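Lin2891 protein (Listeria innocua, PDB 3DB0) is a putative pyridoxamine 5'-phosphate oxidase of the FMN-binding split-barrel type, probably using FMN to oxidise a substrate not yet identified. Local coordinates at residues Ile10-Glu15 against His39-Leu44; Val19-Val25 against His63-Ile68; His31-Met35 against Pro53-Glu57; Leu44-Lys50 against Ser112-Ile118. One frame throughout, in Å; residues are numbered along the deposited sequence. Where two conformers were deposited one is given.

Overall arrangement
The four contacts belong to one six-stranded antiparallel barrel and two of the helices packed on it. Interaction 2 closes the barrel by joining strands 19-26 and 63-68, and interaction 4 joins strands 43-49 and 113-126. In the core between them L22 CD1 and I118 CD1 stand 4.0 Å apart. Interactions 1 and 3 seat helices 6-16 and 53-60 on opposite sides of the chain's centre, their own centres about 20 Å apart. S24 OG, 2.6 Å from E57 OE1, links interaction 2 to interaction 3; T55 OG1, 2.6 Å from S48 OG, links interaction 3 to interaction 4. L44 belongs to interactions 1 and 4. The FMN site is not located by these contacts.

Interaction 1: Ile10-Glu15 against His39-Leu44; sequences ILAILE and HDGLTL
Apolar packing of a helix on a β-hairpin joins L11 and L14 of helix 6-16 to H39 and L42, where the turn between strands 29-40 and 43-49 folds back at one end of the split barrel. D40 to T43 form a type II' turn, with G41 at positive phi. L42 CD2 is the methyl at the centre: it lies 3.6 Å from I10 CG2 and 3.7 Å from L11 CD2, the L42 side chain crossing those of I10 and L11 at about a right angle. L14 splits its branches, CD1 reaching toward the turn and CD2 meeting L44 CD2 at 3.8 Å. L78 on strand 77-86 also touches I10 and L14, extending the apolar layer to that strand.

H39 brings its ring under the helix through a chi1 of 69°, which sets CG between the backbone N and the carbonyl carbon. The rotation of the ring is fixed from inside the hairpin, since H39 ND1 donates to G41 O at 2.9 Å, in the ring plane and on a carbonyl lone pair. One face is thereby turned to L14 in a CH-π contact, with L14 CB 4.0 Å from the H39 ring centroid and only 4° off its normal.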
loop_
_atom_site.group_PDB
_atom_site.type_symbol
_atom_site.label_atom_id
_atom_site.label_comp_id
_atom_site.label_asym_id
_atom_site.label_seq_id
_atom_site.Cartn_x
_atom_site.Cartn_y
_atom_site.Cartn_z
ATOM N N ILE B 10 13.745 -1.653 -13.027
ATOM C CA ILE B 10 13.695 -0.602 -12.008
ATOM C C ILE B 10 12.275 -0.083 -11.970
ATOM O O ILE B 10 11.671 0.017 -10.907
ATOM C CB ILE B 10 14.723 0.512 -12.293
ATOM C CG1 ILE B 10 16.126 -0.010 -12.113
ATOM C CG2 ILE B 10 14.561 1.746 -11.349
ATOM C CD1 ILE B 10 17.200 0.840 -12.735
ATOM N N LEU B 11 11.703 0.203 -13.144
ATOM C CA LEU B 11 10.352 0.778 -13.209
ATOM C C LEU B 11 9.300 -0.140 -12.665
ATOM O O LEU B 11 8.335 0.295 -12.009
ATOM C CB LEU B 11 10.003 1.193 -14.643
ATOM C CG LEU B 11 10.742 2.430 -15.099
ATOM C CD1 LEU B 11 10.664 2.628 -16.611
ATOM C CD2 LEU B 11 10.120 3.606 -14.350
ATOM N N ALA B 12 9.487 -1.433 -12.915
ATOM C CA ALA B 12 8.534 -2.448 -12.463
ATOM C C ALA B 12 8.481 -2.414 -10.933
ATOM O O ALA B 12 7.404 -2.425 -10.323
ATOM C CB ALA B 12 8.932 -3.869 -12.996
ATOM N N ILE B 13 9.650 -2.284 -10.309
ATOM C CA ILE B 13 9.705 -2.286 -8.858
ATOM C C ILE B 13 9.023 -0.981 -8.326
ATOM O O ILE B 13 8.243 -1.013 -7.356
ATOM C CB ILE B 13 11.137 -2.406 -8.350
ATOM C CG1 ILE B 13 11.769 -3.772 -8.684
ATOM C CG2 ILE B 13 11.148 -2.198 -6.844
ATOM C CD1 ILE B 13 13.252 -3.880 -8.338
ATOM N N LEU B 14 9.285 0.138 -9.006
ATOM C CA LEU B 14 8.665 1.425 -8.634
ATOM C C LEU B 14 7.156 1.394 -8.880
ATOM O O LEU B 14 6.407 2.014 -8.155
ATOM C CB LEU B 14 9.266 2.618 -9.420
ATOM C CG LEU B 14 10.732 2.960 -9.124
ATOM C CD1 LEU B 14 11.270 4.085 -9.997
ATOM C CD2 LEU B 14 10.892 3.273 -7.586
ATOM N N GLU B 15 6.708 0.673 -9.901
ATOM C CA GLU B 15 5.287 0.678 -10.203
ATOM C C GLU B 15 4.501 -0.097 -9.178
ATOM O O GLU B 15 3.346 0.229 -8.888
ATOM C CB GLU B 15 5.026 0.140 -11.621
ATOM C CG GLU B 15 5.726 0.963 -12.690
ATOM C CD GLU B 15 5.662 0.354 -14.053
ATOM O OE1 GLU B 15 5.396 -0.863 -14.140
ATOM O OE2 GLU B 15 5.924 1.086 -15.039
ATOM N N HIS B 39 6.265 8.270 -8.403
ATOM C CA HIS B 39 7.354 8.456 -9.348
ATOM C C HIS B 39 6.802 8.850 -10.704
ATOM O O HIS B 39 5.653 8.647 -11.038
ATOM C CB HIS B 39 8.165 7.169 -9.499
ATOM C CG HIS B 39 7.404 6.103 -10.196
ATOM N ND1 HIS B 39 7.622 5.783 -11.520
ATOM C CD2 HIS B 39 6.310 5.405 -9.808
ATOM C CE1 HIS B 39 6.740 4.874 -11.890
ATOM N NE2 HIS B 39 5.933 4.632 -10.870
ATOM N N ASP B 40 7.673 9.478 -11.435
ATOM C CA ASP B 40 7.474 9.908 -12.775
ATOM C C ASP B 40 8.740 9.449 -13.445
ATOM O O ASP B 40 9.810 10.093 -13.368
ATOM C CB ASP B 40 7.375 11.423 -12.877
ATOM C CG ASP B 40 7.313 11.885 -14.346
ATOM O OD1 ASP B 40 6.753 11.133 -15.139
ATOM O OD2 ASP B 40 7.839 12.951 -14.701
ATOM N N GLY B 41 8.663 8.315 -14.099
ATOM C CA GLY B 41 9.888 7.779 -14.662
ATOM C C GLY B 41 10.720 7.400 -13.458
ATOM O O GLY B 41 10.188 6.895 -12.458
ATOM N N LEU B 42 12.013 7.677 -13.532
ATOM C CA LEU B 42 12.918 7.349 -12.425
ATOM C C LEU B 42 13.016 8.487 -11.394
ATOM O O LEU B 42 13.745 8.375 -10.386
ATOM C CB LEU B 42 14.300 6.940 -12.923
ATOM C CG LEU B 42 14.396 5.762 -13.903
ATOM C CD1 LEU B 42 15.859 5.448 -14.071
ATOM C CD2 LEU B 42 13.620 4.543 -13.452
ATOM N N THR B 43 12.254 9.553 -11.613
ATOM C CA THR B 43 12.170 10.642 -10.600
ATOM C C THR B 43 11.153 10.300 -9.490
ATOM O O THR B 43 10.022 9.906 -9.751
ATOM C CB THR B 43 11.883 12.013 -11.229
ATOM O OG1 THR B 43 13.000 12.393 -12.045
ATOM C CG2 THR B 43 11.697 13.107 -10.165
ATOM N N LEU B 44 11.582 10.439 -8.243
ATOM C CA LEU B 44 10.720 10.167 -7.107
ATOM C C LEU B 44 10.232 11.463 -6.447
ATOM O O LEU B 44 10.880 12.533 -6.523
ATOM C CB LEU B 44 11.432 9.324 -6.070
ATOM C CG LEU B 44 11.917 7.909 -6.406
ATOM C CD1 LEU B 44 12.416 7.256 -5.138
ATOM C CD2 LEU B 44 10.899 7.020 -7.008
#

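Interaction 2: Val19-Val25 against His63-Ile68; sequences VGVLTSV and HVCVLI
V21 and T23 pair with L67 and C65 to close the split barrel, joining the first strand, 19-26, to strand 63-68 in antiparallel fashion. Both are hydrogen-bonded pairs, with V21 N to L67 O at 2.8 Å and T23 N to C65 O also at 2.8 Å; the return bonds run from L67 N and C65 N. Between them L22 and V66 form a non-hydrogen-bonded pair.

The tight side is the barrel interior. With CG anti to the backbone N (chi1 179°), L22 sends CD1 across to the neighbouring strand, where it lodges between V64 CB and V66 CG2, each 3.7 Å from L22 CD1. I118 of strand 113-126 touches all three side chains.

The other face, carrying V21, T23, C65 and L67, is looser and admits water. One molecule sits 2.7 Å from T23 OG1 and donates to both V21 O and C65 O. Toward the strand end direct pairing gives way to a second water, which accepts from V25 N and donates to H63 O. T23 of the third subunit packs on T23 here, placing this face at a subunit interface. V21 O and C65 O thus each take a backbone N-H and the first water, which probably offsets the cost of burying them beside the apolar core.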
loop_
_atom_site.group_PDB
_atom_site.type_symbol
_atom_site.label_atom_id
_atom_site.label_comp_id
_atom_site.label_asym_id
_atom_site.label_seq_id
_atom_site.Cartn_x
_atom_site.Cartn_y
_atom_site.Cartn_z
ATOM N N VAL B 19 5.661 2.522 -0.899
ATOM C CA VAL B 19 6.271 2.792 0.406
ATOM C C VAL B 19 7.752 2.423 0.336
ATOM O O VAL B 19 8.130 1.371 -0.177
ATOM C CB VAL B 19 5.586 2.035 1.571
ATOM C CG1 VAL B 19 6.303 2.288 2.893
ATOM C CG2 VAL B 19 4.127 2.397 1.699
ATOM N N GLY B 20 8.589 3.298 0.854
ATOM C CA GLY B 20 10.005 3.040 0.894
ATOM C C GLY B 20 10.572 3.679 2.120
ATOM O O GLY B 20 9.845 4.305 2.912
ATOM N N VAL B 21 11.877 3.525 2.268
ATOM C CA VAL B 21 12.622 4.114 3.381
ATOM C C VAL B 21 13.460 5.287 2.842
ATOM O O VAL B 21 14.246 5.118 1.921
ATOM C CB VAL B 21 13.570 3.031 4.059
ATOM C CG1 VAL B 21 14.392 3.621 5.185
ATOM C CG2 VAL B 21 12.774 1.812 4.579
ATOM N N LEU B 22 13.254 6.486 3.372
ATOM C CA LEU B 22 14.100 7.597 3.023
ATOM C C LEU B 22 15.147 7.756 4.111
ATOM O O LEU B 22 14.793 7.815 5.281
ATOM C CB LEU B 22 13.332 8.925 3.013
ATOM C CG LEU B 22 14.279 10.087 2.654
ATOM C CD1 LEU B 22 14.624 10.114 1.130
ATOM C CD2 LEU B 22 13.659 11.344 3.081
ATOM N N THR B 23 16.420 7.824 3.739
ATOM C CA THR B 23 17.463 8.111 4.711
ATOM C C THR B 23 18.050 9.443 4.326
ATOM O O THR B 23 18.474 9.644 3.198
ATOM C CB THR B 23 18.545 7.011 4.751
ATOM O OG1 THR B 23 17.919 5.749 5.053
ATOM C CG2 THR B 23 19.643 7.353 5.802
ATOM N N SER B 24 17.954 10.382 5.263
ATOM C CA SER B 24 18.476 11.747 5.146
ATOM C C SER B 24 19.493 11.946 6.285
ATOM O O SER B 24 19.692 11.052 7.144
ATOM C CB SER B 24 17.367 12.775 5.142
ATOM O OG SER B 24 16.436 12.536 6.199
ATOM N N VAL B 25 20.153 13.096 6.259
ATOM C CA VAL B 25 21.237 13.375 7.153
ATOM C C VAL B 25 20.993 14.687 7.857
ATOM O O VAL B 25 20.566 15.672 7.243
ATOM C CB VAL B 25 22.575 13.509 6.346
ATOM C CG1 VAL B 25 23.751 13.980 7.232
ATOM C CG2 VAL B 25 22.883 12.239 5.580
ATOM N N HIS B 63 21.620 15.122 -0.081
ATOM C CA HIS B 63 22.004 13.736 -0.304
ATOM C C HIS B 63 21.093 12.798 0.492
ATOM O O HIS B 63 21.068 12.811 1.744
ATOM C CB HIS B 63 23.423 13.491 0.089
ATOM C CG HIS B 63 24.381 14.475 -0.487
ATOM N ND1 HIS B 63 24.901 15.522 0.248
ATOM C CD2 HIS B 63 24.857 14.625 -1.740
ATOM C CE1 HIS B 63 25.700 16.243 -0.518
ATOM N NE2 HIS B 63 25.684 15.727 -1.728
ATOM N N VAL B 64 20.374 11.988 -0.265
ATOM C CA VAL B 64 19.440 11.014 0.300
ATOM C C VAL B 64 19.671 9.651 -0.296
ATOM O O VAL B 64 20.224 9.519 -1.385
ATOM C CB VAL B 64 17.977 11.443 0.143
ATOM C CG1 VAL B 64 17.723 12.791 0.891
ATOM C CG2 VAL B 64 17.572 11.577 -1.342
ATOM N N CYS B 65 19.309 8.643 0.479
ATOM C CA CYS B 65 19.344 7.292 0.024
ATOM C C CYS B 65 17.928 6.702 0.194
ATOM O O CYS B 65 17.376 6.756 1.298
ATOM C CB CYS B 65 20.349 6.488 0.861
ATOM S SG CYS B 65 20.435 4.717 0.313
ATOM N N VAL B 66 17.350 6.128 -0.870
ATOM C CA VAL B 66 16.024 5.449 -0.772
ATOM C C VAL B 66 16.130 3.935 -1.010
ATOM O O VAL B 66 16.820 3.491 -1.914
ATOM C CB VAL B 66 15.008 6.032 -1.778
ATOM C CG1 VAL B 66 13.612 5.353 -1.638
ATOM C CG2 VAL B 66 14.890 7.530 -1.565
ATOM N N LEU B 67 15.488 3.182 -0.139
ATOM C CA LEU B 67 15.342 1.756 -0.280
ATOM C C LEU B 67 13.857 1.544 -0.518
ATOM O O LEU B 67 13.001 2.043 0.232
ATOM C CB LEU B 67 15.760 0.969 0.960
ATOM C CG LEU B 67 17.247 0.987 1.357
ATOM C CD1 LEU B 67 17.448 0.087 2.571
ATOM C CD2 LEU B 67 17.994 0.454 0.216
ATOM N N ILE B 68 13.582 0.816 -1.587
ATOM C CA ILE B 68 12.222 0.550 -1.998
ATOM C C ILE B 68 12.110 -0.755 -2.711
ATOM O O ILE B 68 12.946 -1.125 -3.520
ATOM C CB ILE B 68 11.596 1.752 -2.841
ATOM C CG1 ILE B 68 10.112 1.480 -3.247
ATOM C CG2 ILE B 68 12.400 2.049 -4.110
ATOM C CD1 ILE B 68 9.325 2.752 -3.428
HETATM O O HOH W 1 17.007 4.523 2.880
HETATM O O HOH W 2 19.935 14.483 3.669
#

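Interaction 3: His31-Met35 against Pro53-Glu57; sequences HARYM and PKTEE
R33 and E57 form an end-on, bidentate salt bridge that ties strand 29-40 of the split barrel to the first turn of helix 53-60. R33 NH1 donates to E57 OE1 at 3.0 Å and R33 NH2 to E57 OE2 at 2.9 Å. Both bonds are nearly straight and arrive on the syn side of the carboxylate. The oxygens lie close to the guanidinium plane, although the two flat groups are twisted 27° apart. An arginine chain extended from CG to NE meets the glutamate coming from the opposite direction.

Two contacts over the faces of flat groups flank the pair. K54 CB lies over one guanidinium face, 3.6 Å from R33 NH1. The H31 ring offers a face to E57 OE2, which stands 3.5 Å from H31 CD2, offset toward the rim; ring and carboxylate planes are only 18° apart. Q26 takes the H31 NE2 bond.

Apolar contact comes from M35, a selenomethionine. Bent at chi3 (69°), it meets K54 tip to tip, with M35 CE 3.7 Å from K54 CD. The K54 ammonium hydrogen-bonds D103 O of the fourth subunit.

S24 OG adds a third hydrogen bond to the E57 carboxylate, through OE1. OE1 thus accepts two hydrogen bonds and OE2 one, and the charge of R33 together with S24 probably keeps E57 ionised despite its burial.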
loop_
_atom_site.group_PDB
_atom_site.type_symbol
_atom_site.label_atom_id
_atom_site.label_comp_id
_atom_site.label_asym_id
_atom_site.label_seq_id
_atom_site.Cartn_x
_atom_site.Cartn_y
_atom_site.Cartn_z
ATOM N N HIS B 31 18.877 9.783 9.515
ATOM C CA HIS B 31 17.489 9.653 9.925
ATOM C C HIS B 31 16.824 8.764 8.893
ATOM O O HIS B 31 16.859 9.063 7.714
ATOM C CB HIS B 31 16.773 11.001 9.967
ATOM C CG HIS B 31 17.244 11.899 11.069
ATOM N ND1 HIS B 31 16.737 11.826 12.342
ATOM C CD2 HIS B 31 18.186 12.866 11.094
ATOM C CE1 HIS B 31 17.342 12.719 13.106
ATOM N NE2 HIS B 31 18.230 13.359 12.375
ATOM N N ALA B 32 16.248 7.648 9.321
ATOM C CA ALA B 32 15.551 6.795 8.372
ATOM C C ALA B 32 14.071 6.851 8.698
ATOM O O ALA B 32 13.684 6.757 9.855
ATOM C CB ALA B 32 16.055 5.343 8.439
ATOM N N ARG B 33 13.256 6.972 7.662
ATOM C CA ARG B 33 11.822 7.002 7.826
ATOM C C ARG B 33 11.106 6.313 6.684
ATOM O O ARG B 33 11.540 6.362 5.556
ATOM C CB ARG B 33 11.303 8.442 7.886
ATOM C CG ARG B 33 11.991 9.330 8.896
ATOM C CD ARG B 33 11.502 10.749 8.764
ATOM N NE ARG B 33 12.058 11.668 9.774
ATOM C CZ ARG B 33 13.147 12.416 9.609
ATOM N NH1 ARG B 33 13.841 12.315 8.508
ATOM N NH2 ARG B 33 13.560 13.227 10.570
ATOM N N TYR B 34 9.993 5.681 7.020
ATOM C CA TYR B 34 9.135 5.056 6.034
ATOM C C TYR B 34 8.212 6.119 5.492
ATOM O O TYR B 34 7.724 6.981 6.223
ATOM C CB TYR B 34 8.280 3.941 6.593
ATOM C CG TYR B 34 8.996 2.644 6.736
ATOM C CD1 TYR B 34 9.232 1.847 5.650
ATOM C CD2 TYR B 34 9.493 2.234 7.963
ATOM C CE1 TYR B 34 9.896 0.660 5.781
ATOM C CE2 TYR B 34 10.194 1.037 8.087
ATOM C CZ TYR B 34 10.375 0.272 7.020
ATOM O OH TYR B 34 11.080 -0.909 7.111
HETATM N N MSE B 35 8.020 6.115 4.191
HETATM C CA MSE B 35 7.066 7.037 3.621
HETATM C C MSE B 35 6.634 6.652 2.199
HETATM O O MSE B 35 7.138 5.701 1.594
HETATM C CB MSE B 35 7.590 8.474 3.651
HETATM C CG MSE B 35 8.852 8.640 2.774
HETATM SE SE MSE B 35 9.782 10.304 2.992
HETATM C CE MSE B 35 10.428 9.911 4.826
ATOM N N PRO B 53 10.854 18.067 10.118
ATOM C CA PRO B 53 12.284 17.824 10.155
ATOM C C PRO B 53 12.842 17.277 8.821
ATOM O O PRO B 53 13.887 17.728 8.408
ATOM C CB PRO B 53 12.444 16.797 11.279
ATOM C CG PRO B 53 11.306 17.095 12.214
ATOM C CD PRO B 53 10.186 17.648 11.372
ATOM N N LYS B 54 12.162 16.357 8.150
ATOM C CA LYS B 54 12.729 15.798 6.918
ATOM C C LYS B 54 12.857 16.852 5.836
ATOM O O LYS B 54 13.785 16.831 5.054
ATOM C CB LYS B 54 11.973 14.583 6.401
ATOM C CG LYS B 54 10.558 14.848 5.942
ATOM C CD LYS B 54 9.912 13.568 5.440
ATOM C CE LYS B 54 8.490 13.835 5.010
ATOM N NZ LYS B 54 7.615 12.628 5.039
ATOM N N THR B 55 11.959 17.833 5.837
ATOM C CA THR B 55 12.046 18.927 4.906
ATOM C C THR B 55 13.258 19.805 5.172
ATOM O O THR B 55 13.946 20.208 4.240
ATOM C CB THR B 55 10.805 19.836 4.992
ATOM O OG1 THR B 55 9.653 19.049 4.682
ATOM C CG2 THR B 55 10.951 21.040 4.041
ATOM N N GLU B 56 13.500 20.139 6.438
ATOM C CA GLU B 56 14.671 20.935 6.800
ATOM C C GLU B 56 15.970 20.171 6.576
ATOM O O GLU B 56 17.011 20.757 6.232
ATOM C CB GLU B 56 14.584 21.467 8.244
ATOM C CG GLU B 56 15.738 22.415 8.624
ATOM C CD GLU B 56 15.778 23.689 7.786
ATOM O OE1 GLU B 56 14.751 24.040 7.179
ATOM O OE2 GLU B 56 16.845 24.333 7.749
ATOM N N GLU B 57 15.936 18.860 6.790
ATOM C CA GLU B 57 17.118 18.061 6.557
ATOM C C GLU B 57 17.567 18.179 5.095
ATOM O O GLU B 57 18.747 18.429 4.798
ATOM C CB GLU B 57 16.872 16.606 6.946
ATOM C CG GLU B 57 16.866 16.423 8.439
ATOM C CD GLU B 57 16.135 15.169 8.871
ATOM O OE1 GLU B 57 15.977 14.299 8.033
ATOM O OE2 GLU B 57 15.682 15.067 10.034
#

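Interaction 4: Leu44-Lys50 against Ser112-Ile118; sequences LYTPSGK and SFVVIKI
Y45, T46 and S48 of strand 43-49 lie against K117, I116 and V114 of strand 113-126, an antiparallel pairing in the wall of the split barrel. L44, T46 and S48 each exchange two backbone hydrogen bonds with I118, I116 and V114, the shortest being I118 N to L44 O at 2.7 Å. K50 N extends the series to S112 O.

On one face the T46 and I116 side chains run side by side, with T46 CG2 3.7 Å from I116 CB. S48 CB packs against I116 CD1 at 3.7 Å. On the other face the Y45 ring lies alongside the aliphatic part of K117, Y45 CE1 being 3.7 Å from K117 CG, while V115 CG1 comes in at 3.7 Å from Y45 CD1. P47 CB approaches F113 CE1 to 3.6 Å.

Further out, helix 90-100 covers this second face through I92, I96 and I100. W104 of the fourth subunit meets the F113 ring edge-to-face. T36 O engages T46 OG1, and T55 OG1 engages S48 OG. Thus the backbone bonds set the register, and the two buried hydroxyls are satisfied by neighbouring parts of the fold, leaving the cross-strand side-chain contact mainly apolar.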
loop_
_atom_site.group_PDB
_atom_site.type_symbol
_atom_site.label_atom_id
_atom_site.label_comp_id
_atom_site.label_asym_id
_atom_site.label_seq_id
_atom_site.Cartn_x
_atom_site.Cartn_y
_atom_site.Cartn_z
ATOM N N LEU B 44 11.582 10.439 -8.243
ATOM C CA LEU B 44 10.720 10.167 -7.107
ATOM C C LEU B 44 10.232 11.463 -6.447
ATOM O O LEU B 44 10.880 12.533 -6.523
ATOM C CB LEU B 44 11.432 9.324 -6.070
ATOM C CG LEU B 44 11.917 7.909 -6.406
ATOM C CD1 LEU B 44 12.416 7.256 -5.138
ATOM C CD2 LEU B 44 10.899 7.020 -7.008
ATOM N N TYR B 45 9.043 11.371 -5.876
ATOM C CA TYR B 45 8.397 12.498 -5.194
ATOM C C TYR B 45 7.825 11.946 -3.905
ATOM O O TYR B 45 7.302 10.833 -3.843
ATOM C CB TYR B 45 7.273 13.135 -6.031
ATOM C CG TYR B 45 7.714 13.774 -7.336
ATOM C CD1 TYR B 45 8.290 15.043 -7.360
ATOM C CD2 TYR B 45 7.486 13.153 -8.532
ATOM C CE1 TYR B 45 8.684 15.642 -8.557
ATOM C CE2 TYR B 45 7.863 13.738 -9.733
ATOM C CZ TYR B 45 8.467 14.977 -9.737
ATOM O OH TYR B 45 8.877 15.529 -10.906
ATOM N N THR B 46 8.045 12.666 -2.822
ATOM C CA THR B 46 7.444 12.264 -1.583
ATOM C C THR B 46 6.886 13.546 -0.877
ATOM O O THR B 46 7.572 14.608 -0.827
ATOM C CB THR B 46 8.455 11.444 -0.711
ATOM O OG1 THR B 46 7.775 10.897 0.405
ATOM C CG2 THR B 46 9.600 12.310 -0.228
ATOM N N PRO B 47 5.666 13.437 -0.308
ATOM C CA PRO B 47 5.008 14.543 0.391
ATOM C C PRO B 47 5.645 14.908 1.690
ATOM O O PRO B 47 6.254 14.083 2.368
ATOM C CB PRO B 47 3.557 14.052 0.594
ATOM C CG PRO B 47 3.607 12.596 0.403
ATOM C CD PRO B 47 4.865 12.205 -0.294
ATOM N N SER B 48 5.538 16.184 2.033
ATOM C CA SER B 48 6.070 16.627 3.322
ATOM C C SER B 48 5.391 17.925 3.752
ATOM O O SER B 48 4.519 18.426 3.052
ATOM C CB SER B 48 7.579 16.756 3.228
ATOM O OG SER B 48 8.149 16.991 4.497
ATOM N N GLY B 49 5.745 18.436 4.924
ATOM C CA GLY B 49 5.235 19.705 5.420
ATOM C C GLY B 49 6.406 20.663 5.501
ATOM O O GLY B 49 7.541 20.242 5.715
ATOM N N LYS B 50 6.133 21.952 5.334
ATOM C CA LYS B 50 7.184 22.983 5.344
ATOM C C LYS B 50 8.035 22.982 6.588
ATOM O O LYS B 50 9.229 23.344 6.557
ATOM C CB LYS B 50 6.608 24.403 5.274
ATOM C CG LYS B 50 6.136 24.857 3.937
ATOM C CD LYS B 50 5.544 26.248 4.028
ATOM C CE LYS B 50 4.718 26.502 2.792
ATOM N NZ LYS B 50 4.047 27.813 2.862
ATOM N N SER B 112 0.846 24.354 4.027
ATOM C CA SER B 112 2.061 23.831 4.590
ATOM C C SER B 112 2.555 22.637 3.770
ATOM O O SER B 112 3.609 22.148 4.011
ATOM C CB SER B 112 1.850 23.435 6.039
ATOM O OG SER B 112 1.100 22.245 6.119
ATOM N N PHE B 113 1.793 22.240 2.756
ATOM C CA PHE B 113 2.129 21.098 1.905
ATOM C C PHE B 113 3.327 21.395 0.979
ATOM O O PHE B 113 3.442 22.435 0.342
ATOM C CB PHE B 113 0.933 20.619 1.096
ATOM C CG PHE B 113 1.193 19.339 0.318
ATOM C CD1 PHE B 113 1.238 18.141 0.961
ATOM C CD2 PHE B 113 1.353 19.356 -1.044
ATOM C CE1 PHE B 113 1.457 16.962 0.257
ATOM C CE2 PHE B 113 1.541 18.215 -1.756
ATOM C CZ PHE B 113 1.589 17.001 -1.116
ATOM N N VAL B 114 4.237 20.442 0.937
ATOM C CA VAL B 114 5.402 20.563 0.090
ATOM C C VAL B 114 5.689 19.197 -0.469
ATOM O O VAL B 114 5.166 18.182 0.009
ATOM C CB VAL B 114 6.627 21.098 0.844
ATOM C CG1 VAL B 114 6.329 22.473 1.407
ATOM C CG2 VAL B 114 7.066 20.108 1.929
ATOM N N VAL B 115 6.496 19.199 -1.519
ATOM C CA VAL B 115 6.872 17.981 -2.187
ATOM C C VAL B 115 8.399 17.923 -2.296
ATOM O O VAL B 115 9.036 18.905 -2.702
ATOM C CB VAL B 115 6.197 17.862 -3.580
ATOM C CG1 VAL B 115 6.773 16.634 -4.426
ATOM C CG2 VAL B 115 4.627 17.812 -3.445
ATOM N N ILE B 116 8.938 16.804 -1.824
ATOM C CA ILE B 116 10.335 16.459 -1.968
ATOM C C ILE B 116 10.523 15.672 -3.245
ATOM O O ILE B 116 9.973 14.571 -3.452
ATOM C CB ILE B 116 10.899 15.701 -0.761
ATOM C CG1 ILE B 116 10.692 16.562 0.489
ATOM C CG2 ILE B 116 12.412 15.379 -1.008
ATOM C CD1 ILE B 116 10.872 15.861 1.852
ATOM N N LYS B 117 11.315 16.279 -4.124
ATOM C CA LYS B 117 11.657 15.694 -5.415
ATOM C C LYS B 117 12.976 15.023 -5.245
ATOM O O LYS B 117 13.893 15.596 -4.653
ATOM C CB LYS B 117 11.788 16.779 -6.488
ATOM C CG LYS B 117 12.223 16.259 -7.878
ATOM C CD LYS B 117 12.635 17.422 -8.832
ATOM C CE LYS B 117 12.738 16.911 -10.218
ATOM N NZ LYS B 117 13.129 17.959 -11.220
ATOM N N ILE B 118 13.082 13.795 -5.722
ATOM C CA ILE B 118 14.364 13.095 -5.645
ATOM C C ILE B 118 14.826 12.683 -7.021
ATOM O O ILE B 118 14.191 11.845 -7.696
ATOM C CB ILE B 118 14.319 11.872 -4.700
ATOM C CG1 ILE B 118 13.931 12.321 -3.283
ATOM C CG2 ILE B 118 15.650 11.104 -4.736
ATOM C CD1 ILE B 118 13.329 11.260 -2.453
#